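Local coordinates for protein dihydropyrimidinase (Brevibacillus agri, PDB 3SFW) that hydrolyses the cyclic amide bond of dihydropyrimidines as a zinc-dependent amidohydrolase with a pair of zinc ions in its active site, at residues T107-E110 against K111-K115; V299-S302 against A303-N306; I348-E352 against G353-G357. All blocks are in the same frame, centred on the assembly; numbering follows the deposited sequence.

Interaction 1. Residues T107-E110 against K111-K115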
loop_
_atom_site.group_PDB
_atom_site.type_symbol
_atom_site.label_atom_id
_atom_site.label_comp_id
_atom_site.label_asym_id
_atom_site.label_seq_id
_atom_site.Cartn_x
_atom_site.Cartn_y
_atom_site.Cartn_z
ATOM N N THR A 107 43.757 -11.994 -5.202
ATOM C CA THR A 107 43.362 -13.216 -5.901
ATOM C C THR A 107 42.513 -12.940 -7.140
ATOM O O THR A 107 42.774 -13.495 -8.247
ATOM C CB THR A 107 42.621 -14.145 -4.954
ATOM O OG1 THR A 107 43.527 -14.542 -3.925
ATOM C CG2 THR A 107 42.121 -15.410 -5.715
ATOM N N TRP A 108 41.556 -12.030 -6.993
ATOM C CA TRP A 108 40.749 -11.614 -8.147
ATOM C C TRP A 108 41.508 -10.859 -9.241
ATOM O O TRP A 108 41.266 -11.080 -10.421
ATOM C CB TRP A 108 39.461 -10.865 -7.693
ATOM C CG TRP A 108 38.231 -11.686 -7.820
ATOM C CD1 TRP A 108 37.244 -11.519 -8.770
ATOM C CD2 TRP A 108 37.883 -12.863 -7.078
ATOM N NE1 TRP A 108 36.328 -12.543 -8.676
ATOM C CE2 TRP A 108 36.663 -13.360 -7.631
ATOM C CE3 TRP A 108 38.490 -13.576 -6.012
ATOM C CZ2 TRP A 108 36.051 -14.542 -7.170
ATOM C CZ3 TRP A 108 37.836 -14.732 -5.504
ATOM C CH2 TRP A 108 36.620 -15.184 -6.077
ATOM N N HIS A 109 42.445 -9.965 -8.870
ATOM C CA HIS A 109 43.279 -9.333 -9.884
ATOM C C HIS A 109 44.062 -10.400 -10.654
ATOM O O HIS A 109 44.209 -10.301 -11.878
ATOM C CB HIS A 109 44.231 -8.326 -9.234
ATOM C CG HIS A 109 43.613 -6.978 -8.999
ATOM N ND1 HIS A 109 43.329 -6.104 -10.027
ATOM C CD2 HIS A 109 43.111 -6.412 -7.869
ATOM C CE1 HIS A 109 42.800 -4.998 -9.518
ATOM N NE2 HIS A 109 42.629 -5.172 -8.217
ATOM N N GLU A 110 44.502 -11.440 -9.951
ATOM C CA GLU A 110 45.302 -12.492 -10.620
ATOM C C GLU A 110 44.414 -13.363 -11.557
ATOM O O GLU A 110 44.840 -13.683 -12.657
ATOM C CB GLU A 110 46.086 -13.329 -9.601
ATOM C CG GLU A 110 46.938 -14.490 -10.178
ATOM C CD GLU A 110 48.028 -14.037 -11.162
ATOM O OE1 GLU A 110 48.520 -14.895 -11.939
ATOM O OE2 GLU A 110 48.405 -12.842 -11.162
ATOM N N LYS A 111 43.113 -13.485 -11.243
ATOM C CA LYS A 111 42.184 -14.140 -12.185
ATOM C C LYS A 111 42.075 -13.344 -13.488
ATOM O O LYS A 111 41.911 -13.920 -14.570
ATOM C CB LYS A 111 40.767 -14.312 -11.581
ATOM C CG LYS A 111 40.654 -15.213 -10.423
ATOM C CD LYS A 111 39.165 -15.234 -9.928
ATOM C CE LYS A 111 39.010 -16.099 -8.698
ATOM N NZ LYS A 111 39.299 -17.559 -9.022
ATOM N N ALA A 112 42.067 -12.014 -13.392
ATOM C CA ALA A 112 41.797 -11.196 -14.556
ATOM C C ALA A 112 43.043 -10.754 -15.348
ATOM O O ALA A 112 42.988 -10.530 -16.559
ATOM C CB ALA A 112 40.955 -9.984 -14.150
ATOM N N ARG A 113 44.181 -10.653 -14.672
ATOM C CA ARG A 113 45.311 -9.917 -15.260
ATOM C C ARG A 113 45.872 -10.709 -16.451
ATOM O O ARG A 113 46.034 -11.922 -16.383
ATOM C CB ARG A 113 46.374 -9.669 -14.182
ATOM C CG ARG A 113 47.774 -9.255 -14.684
ATOM C CD ARG A 113 48.759 -9.193 -13.494
ATOM N NE ARG A 113 48.365 -8.187 -12.497
ATOM C CZ ARG A 113 47.932 -8.448 -11.256
ATOM N NH1 ARG A 113 47.815 -9.704 -10.804
ATOM N NH2 ARG A 113 47.616 -7.433 -10.453
ATOM N N GLY A 114 45.987 -10.049 -17.597
ATOM C CA GLY A 114 46.532 -10.707 -18.777
ATOM C C GLY A 114 45.524 -11.586 -19.500
ATOM O O GLY A 114 45.859 -12.267 -20.484
ATOM N N LYS A 115 44.276 -11.579 -19.034
ATOM C CA LYS A 115 43.276 -12.510 -19.589
ATOM C C LYS A 115 42.015 -11.780 -20.115
ATOM O O LYS A 115 41.557 -12.024 -21.218
ATOM C CB LYS A 115 42.907 -13.594 -18.529
ATOM C CG LYS A 115 44.104 -14.407 -18.020
ATOM C CD LYS A 115 43.816 -15.211 -16.726
ATOM C CE LYS A 115 44.867 -14.854 -15.619
ATOM N NZ LYS A 115 45.098 -15.879 -14.557
#

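Interaction 2. Residues V299-S302 against A303-N306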
loop_
_atom_site.group_PDB
_atom_site.type_symbol
_atom_site.label_atom_id
_atom_site.label_comp_id
_atom_site.label_asym_id
_atom_site.label_seq_id
_atom_site.Cartn_x
_atom_site.Cartn_y
_atom_site.Cartn_z
ATOM N N VAL A 299 5.436 -7.666 -14.443
ATOM C CA VAL A 299 5.677 -6.752 -13.322
ATOM C C VAL A 299 7.138 -6.235 -13.358
ATOM O O VAL A 299 7.381 -5.042 -13.147
ATOM C CB VAL A 299 5.364 -7.415 -11.982
ATOM C CG1 VAL A 299 5.562 -6.392 -10.796
ATOM C CG2 VAL A 299 3.872 -7.922 -11.938
ATOM N N LEU A 300 8.097 -7.119 -13.650
ATOM C CA LEU A 300 9.509 -6.662 -13.864
ATOM C C LEU A 300 9.666 -5.663 -15.045
ATOM O O LEU A 300 10.336 -4.613 -14.923
ATOM C CB LEU A 300 10.450 -7.863 -14.082
ATOM C CG LEU A 300 10.515 -8.829 -12.896
ATOM C CD1 LEU A 300 11.286 -10.069 -13.333
ATOM C CD2 LEU A 300 11.187 -8.208 -11.643
ATOM N N TRP A 301 9.016 -5.957 -16.167
ATOM C CA TRP A 301 9.097 -5.071 -17.313
ATOM C C TRP A 301 8.485 -3.730 -16.962
ATOM O O TRP A 301 9.068 -2.704 -17.288
ATOM C CB TRP A 301 8.329 -5.643 -18.531
ATOM C CG TRP A 301 9.091 -6.743 -19.326
ATOM C CD1 TRP A 301 8.676 -8.054 -19.548
ATOM C CD2 TRP A 301 10.288 -6.576 -20.053
ATOM N NE1 TRP A 301 9.581 -8.698 -20.368
ATOM C CE2 TRP A 301 10.589 -7.813 -20.681
ATOM C CE3 TRP A 301 11.160 -5.484 -20.255
ATOM C CZ2 TRP A 301 11.687 -7.971 -21.508
ATOM C CZ3 TRP A 301 12.274 -5.675 -21.033
ATOM C CH2 TRP A 301 12.519 -6.888 -21.671
ATOM N N SER A 302 7.333 -3.753 -16.294
ATOM C CA SER A 302 6.679 -2.489 -15.827
ATOM C C SER A 302 7.625 -1.684 -14.935
ATOM O O SER A 302 7.659 -0.459 -14.986
ATOM C CB SER A 302 5.422 -2.810 -15.016
ATOM O OG SER A 302 4.380 -3.222 -15.863
ATOM N N ALA A 303 8.345 -2.383 -14.061
ATOM C CA ALA A 303 9.198 -1.704 -13.089
ATOM C C ALA A 303 10.369 -1.051 -13.819
ATOM O O ALA A 303 10.808 0.042 -13.451
ATOM C CB ALA A 303 9.719 -2.738 -12.018
ATOM N N LEU A 304 10.911 -1.734 -14.836
ATOM C CA LEU A 304 11.965 -1.090 -15.680
ATOM C C LEU A 304 11.390 0.128 -16.441
ATOM O O LEU A 304 11.999 1.203 -16.437
ATOM C CB LEU A 304 12.525 -2.117 -16.710
ATOM C CG LEU A 304 13.350 -3.238 -16.045
ATOM C CD1 LEU A 304 13.650 -4.311 -17.132
ATOM C CD2 LEU A 304 14.732 -2.697 -15.533
ATOM N N LYS A 305 10.232 -0.055 -17.082
ATOM C CA LYS A 305 9.606 1.047 -17.831
ATOM C C LYS A 305 9.353 2.280 -16.945
ATOM O O LYS A 305 9.629 3.435 -17.333
ATOM C CB LYS A 305 8.275 0.596 -18.396
ATOM C CG LYS A 305 7.589 1.723 -19.206
ATOM C CD LYS A 305 6.277 1.234 -19.821
ATOM C CE LYS A 305 5.262 0.745 -18.766
ATOM N NZ LYS A 305 3.849 0.552 -19.389
ATOM N N ASN A 306 8.895 2.036 -15.720
ATOM C CA ASN A 306 8.557 3.146 -14.838
ATOM C C ASN A 306 9.589 3.484 -13.772
ATOM O O ASN A 306 9.305 4.251 -12.865
ATOM C CB ASN A 306 7.150 2.982 -14.223
ATOM C CG ASN A 306 6.035 3.304 -15.211
ATOM O OD1 ASN A 306 6.292 3.933 -16.246
ATOM N ND2 ASN A 306 4.854 2.717 -14.992
#

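Interaction 3. Residues I348-E352 against G353-G357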
loop_
_atom_site.group_PDB
_atom_site.type_symbol
_atom_site.label_atom_id
_atom_site.label_comp_id
_atom_site.label_asym_id
_atom_site.label_seq_id
_atom_site.Cartn_x
_atom_site.Cartn_y
_atom_site.Cartn_z
ATOM N N ILE A 348 18.555 -9.699 -25.925
ATOM C CA ILE A 348 17.251 -10.026 -25.338
ATOM C C ILE A 348 16.512 -8.768 -24.887
ATOM O O ILE A 348 15.317 -8.624 -25.136
ATOM C CB ILE A 348 17.385 -11.039 -24.204
ATOM C CG1 ILE A 348 17.822 -12.391 -24.825
ATOM C CG2 ILE A 348 16.087 -11.184 -23.414
ATOM C CD1 ILE A 348 18.084 -13.466 -23.775
ATOM N N LEU A 349 17.211 -7.874 -24.223
ATOM C CA LEU A 349 16.582 -6.625 -23.774
ATOM C C LEU A 349 16.104 -5.788 -24.976
ATOM O O LEU A 349 15.035 -5.210 -24.943
ATOM C CB LEU A 349 17.526 -5.811 -22.852
ATOM C CG LEU A 349 17.358 -6.168 -21.326
ATOM C CD1 LEU A 349 16.087 -5.605 -20.780
ATOM C CD2 LEU A 349 17.338 -7.651 -21.032
ATOM N N PHE A 350 16.874 -5.781 -26.049
ATOM C CA PHE A 350 16.429 -5.032 -27.247
ATOM C C PHE A 350 15.215 -5.752 -27.857
ATOM O O PHE A 350 14.195 -5.135 -28.188
ATOM C CB PHE A 350 17.555 -4.953 -28.277
ATOM C CG PHE A 350 17.123 -4.285 -29.563
ATOM C CD1 PHE A 350 16.957 -2.891 -29.627
ATOM C CD2 PHE A 350 16.789 -5.050 -30.661
ATOM C CE1 PHE A 350 16.505 -2.277 -30.811
ATOM C CE2 PHE A 350 16.327 -4.444 -31.853
ATOM C CZ PHE A 350 16.171 -3.061 -31.911
ATOM N N SER A 351 15.349 -7.048 -28.074
ATOM C CA SER A 351 14.357 -7.756 -28.883
ATOM C C SER A 351 13.044 -7.983 -28.117
ATOM O O SER A 351 11.950 -7.890 -28.689
ATOM C CB SER A 351 14.938 -9.089 -29.363
ATOM O OG SER A 351 14.085 -9.688 -30.343
ATOM N N GLU A 352 13.132 -8.350 -26.838
ATOM C CA GLU A 352 11.916 -8.586 -26.082
ATOM C C GLU A 352 11.436 -7.311 -25.438
ATOM O O GLU A 352 10.286 -7.252 -24.973
ATOM C CB GLU A 352 12.154 -9.642 -25.009
ATOM C CG GLU A 352 12.259 -11.037 -25.632
ATOM C CD GLU A 352 10.946 -11.469 -26.286
ATOM O OE1 GLU A 352 9.882 -11.373 -25.628
ATOM O OE2 GLU A 352 10.979 -11.924 -27.454
ATOM N N GLY A 353 12.365 -6.359 -25.229
ATOM C CA GLY A 353 12.002 -5.134 -24.482
ATOM C C GLY A 353 11.644 -3.980 -25.436
ATOM O O GLY A 353 10.493 -3.604 -25.571
ATOM N N VAL A 354 12.626 -3.475 -26.171
ATOM C CA VAL A 354 12.399 -2.332 -27.033
ATOM C C VAL A 354 11.421 -2.647 -28.165
ATOM O O VAL A 354 10.495 -1.869 -28.446
ATOM C CB VAL A 354 13.751 -1.807 -27.637
ATOM C CG1 VAL A 354 13.501 -0.622 -28.617
ATOM C CG2 VAL A 354 14.687 -1.359 -26.496
ATOM N N ARG A 355 11.664 -3.755 -28.841
ATOM C CA ARG A 355 10.867 -4.062 -30.030
ATOM C C ARG A 355 9.405 -4.364 -29.685
ATOM O O ARG A 355 8.544 -4.253 -30.563
ATOM C CB ARG A 355 11.443 -5.258 -30.756
ATOM C CG ARG A 355 12.674 -4.972 -31.514
ATOM C CD ARG A 355 13.011 -6.171 -32.388
ATOM N NE ARG A 355 12.561 -5.961 -33.749
ATOM C CZ ARG A 355 11.608 -6.654 -34.353
ATOM N NH1 ARG A 355 10.987 -7.644 -33.721
ATOM N NH2 ARG A 355 11.268 -6.339 -35.598
ATOM N N LYS A 356 9.129 -4.773 -28.444
ATOM C CA LYS A 356 7.752 -5.070 -28.028
ATOM C C LYS A 356 7.137 -3.902 -27.254
ATOM O O LYS A 356 6.066 -4.025 -26.677
ATOM C CB LYS A 356 7.709 -6.383 -27.225
ATOM C CG LYS A 356 8.210 -7.581 -28.053
ATOM C CD LYS A 356 8.057 -8.904 -27.295
ATOM C CE LYS A 356 7.999 -10.109 -28.260
ATOM N NZ LYS A 356 7.837 -11.375 -27.460
ATOM N N GLY A 357 7.837 -2.769 -27.224
ATOM C CA GLY A 357 7.286 -1.578 -26.595
ATOM C C GLY A 357 7.256 -1.626 -25.082
ATOM O O GLY A 357 6.573 -0.812 -24.427
HETATM O O HOH W 1 10.949 -8.814 -31.207
#

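Interaction 1. Residues T107-E110 against K111-K115
K111 lays its side chain over one face of the W108 indole in the last turn of helix 101-112, the helix of a beta-alpha-beta unit between strands 86-93 and 119-124 of the TIM-barrel-type amidohydrolase fold. The two side chains run side by side: K111 CE sits over the six-membered ring, 3.4 Å from its centroid and almost on the ring normal, a CH-pi contact made with the ring face. NZ stays over the same face in a cation-pi interaction, 4.7 Å from that centroid, and also forms a salt bridge with D62. A bend at the end of the lysine (chi4 -65°) lets CE rest on the ring while NZ turns off to this acid. The indole is pinned in turn by D91, which takes the NE1 hydrogen bond.

A second ionic contact lies round the helix, where E110 OE2 meets R113 NH1 at 3.2 Å. OE2 comes in at the edge of the guanidinium and in its plane, and the two flat groups are turned 28° apart.

Backbone bonds close the helix: T107 O accepts from K111 N, W108 O from A112 N, and H109 O from R113 N at 2.8 Å, after which R113 leaves helical geometry. The chain then folds back through G114, and K115 NZ reaches E110 O at 2.9 Å, tilted 24° from the carbonyl plane.

Interaction 2. Residues V299-S302 against A303-N306
L304 CD1 touches W301 CE3 at 4.2 Å, one turn along helix 295-305, in the TIM-barrel-type amidohydrolase domain. The leucine methyl meets the benzo side of the indole obliquely, a light apolar contact between two buried side chains. Both also pack on L268 of helix 265-269, which draws them into one apolar cluster with L300. Among the smaller groups, A303 CB rests against the previous turn, 3.5 Å from V299 O, and packs on V246 of helix 243-254 and on L309, in the loop beyond the helix.

The backbone supplies the regular i to i+4 ladder. V299 O, L300 O, W301 O and S302 O accept in order from the N-H groups of A303, L304, K305 and N306. The straightest of these is K305 N to W301 O, 2.9 Å long with an angle of 170° at the hydrogen. The bond from N306 N to S302 O is the last of the four, and N306 is the first residue to leave helical geometry.

The polar side chains serve other partners. With its OG anti to the carbonyl carbon (chi1 -75°), S302 bonds back to D298 O within the helix. K305 and N306 carry the helix end into a subunit interface: K305 NZ donates to G256 O and N258 OD1 of the second subunit, while N306 ND2 donates to R253 O and W257 O of that same neighbour. The stem of K305 remains on its own helix, where CB lies 3.6 Å from W301 O.

Interaction 3. Residues I348-E352 against G353-G357
K356 NZ grips the carboxylate of E352 in a salt bridge, 2.7 Å from OE1, with a weak second bond to OE2 at 3.2 Å. The ammonium comes to the syn side of OE1, 20° out of the carboxylate plane. The two side chains run alongside each other; the lysine is extended beyond CG, whereas the glutamate folds at chi2 (-65°) to bring its acid group to the lysine tip. Were E352 an alanine, the ammonium of K356 would probably lose this anionic mate and its long chain would be freer to swing.

Round the helix, the F350 ring rests against two residues. CD1 lies 3.9 Å from V354 CB, and CE2 lies 3.7 Å from R355 CG, both approached obliquely. Beyond, water 1 accepts from R355 NH1, in the guanidinium plane, and donates to S351 O, linking the arginine to the preceding turn.

These contacts gather where helix 345-354 widens into a pi-type turn and then closes in a Schellman motif, with G357 at positive phi as its C-prime residue. V354 N bonds to L349 O and R355 N to F350 O, both i to i+5, the latter nearly straight at 161°. G353 fits this turn because a CB there would collide with L349 O.

Farther out, F350 meets F396 edge-to-face and packs on F364 of helix 361-376. S351 OG bonds to H424 N on strand 422-432, and G357 O accepts from R460 of the second subunit.

Following the chain from the N terminus, interaction 1 comes first, then interactions 2 and 3; each closes one turn near the C-terminal end of its own helix, and none nests with or crosses another. Interaction 1 belongs to the beta-alpha-beta unit of strands 86-93 and 119-124 and lies across the chain's centre from the other two, its centre about 36 Å from that of interaction 2. Interactions 2 and 3 are neighbours, centres about 13 Å apart: the W301 indole bridges helices 295-305 and 345-354, its CH2 lying 3.4 Å from G353 CA. Both also reach the second subunit, whereas interaction 1 touches no other chain.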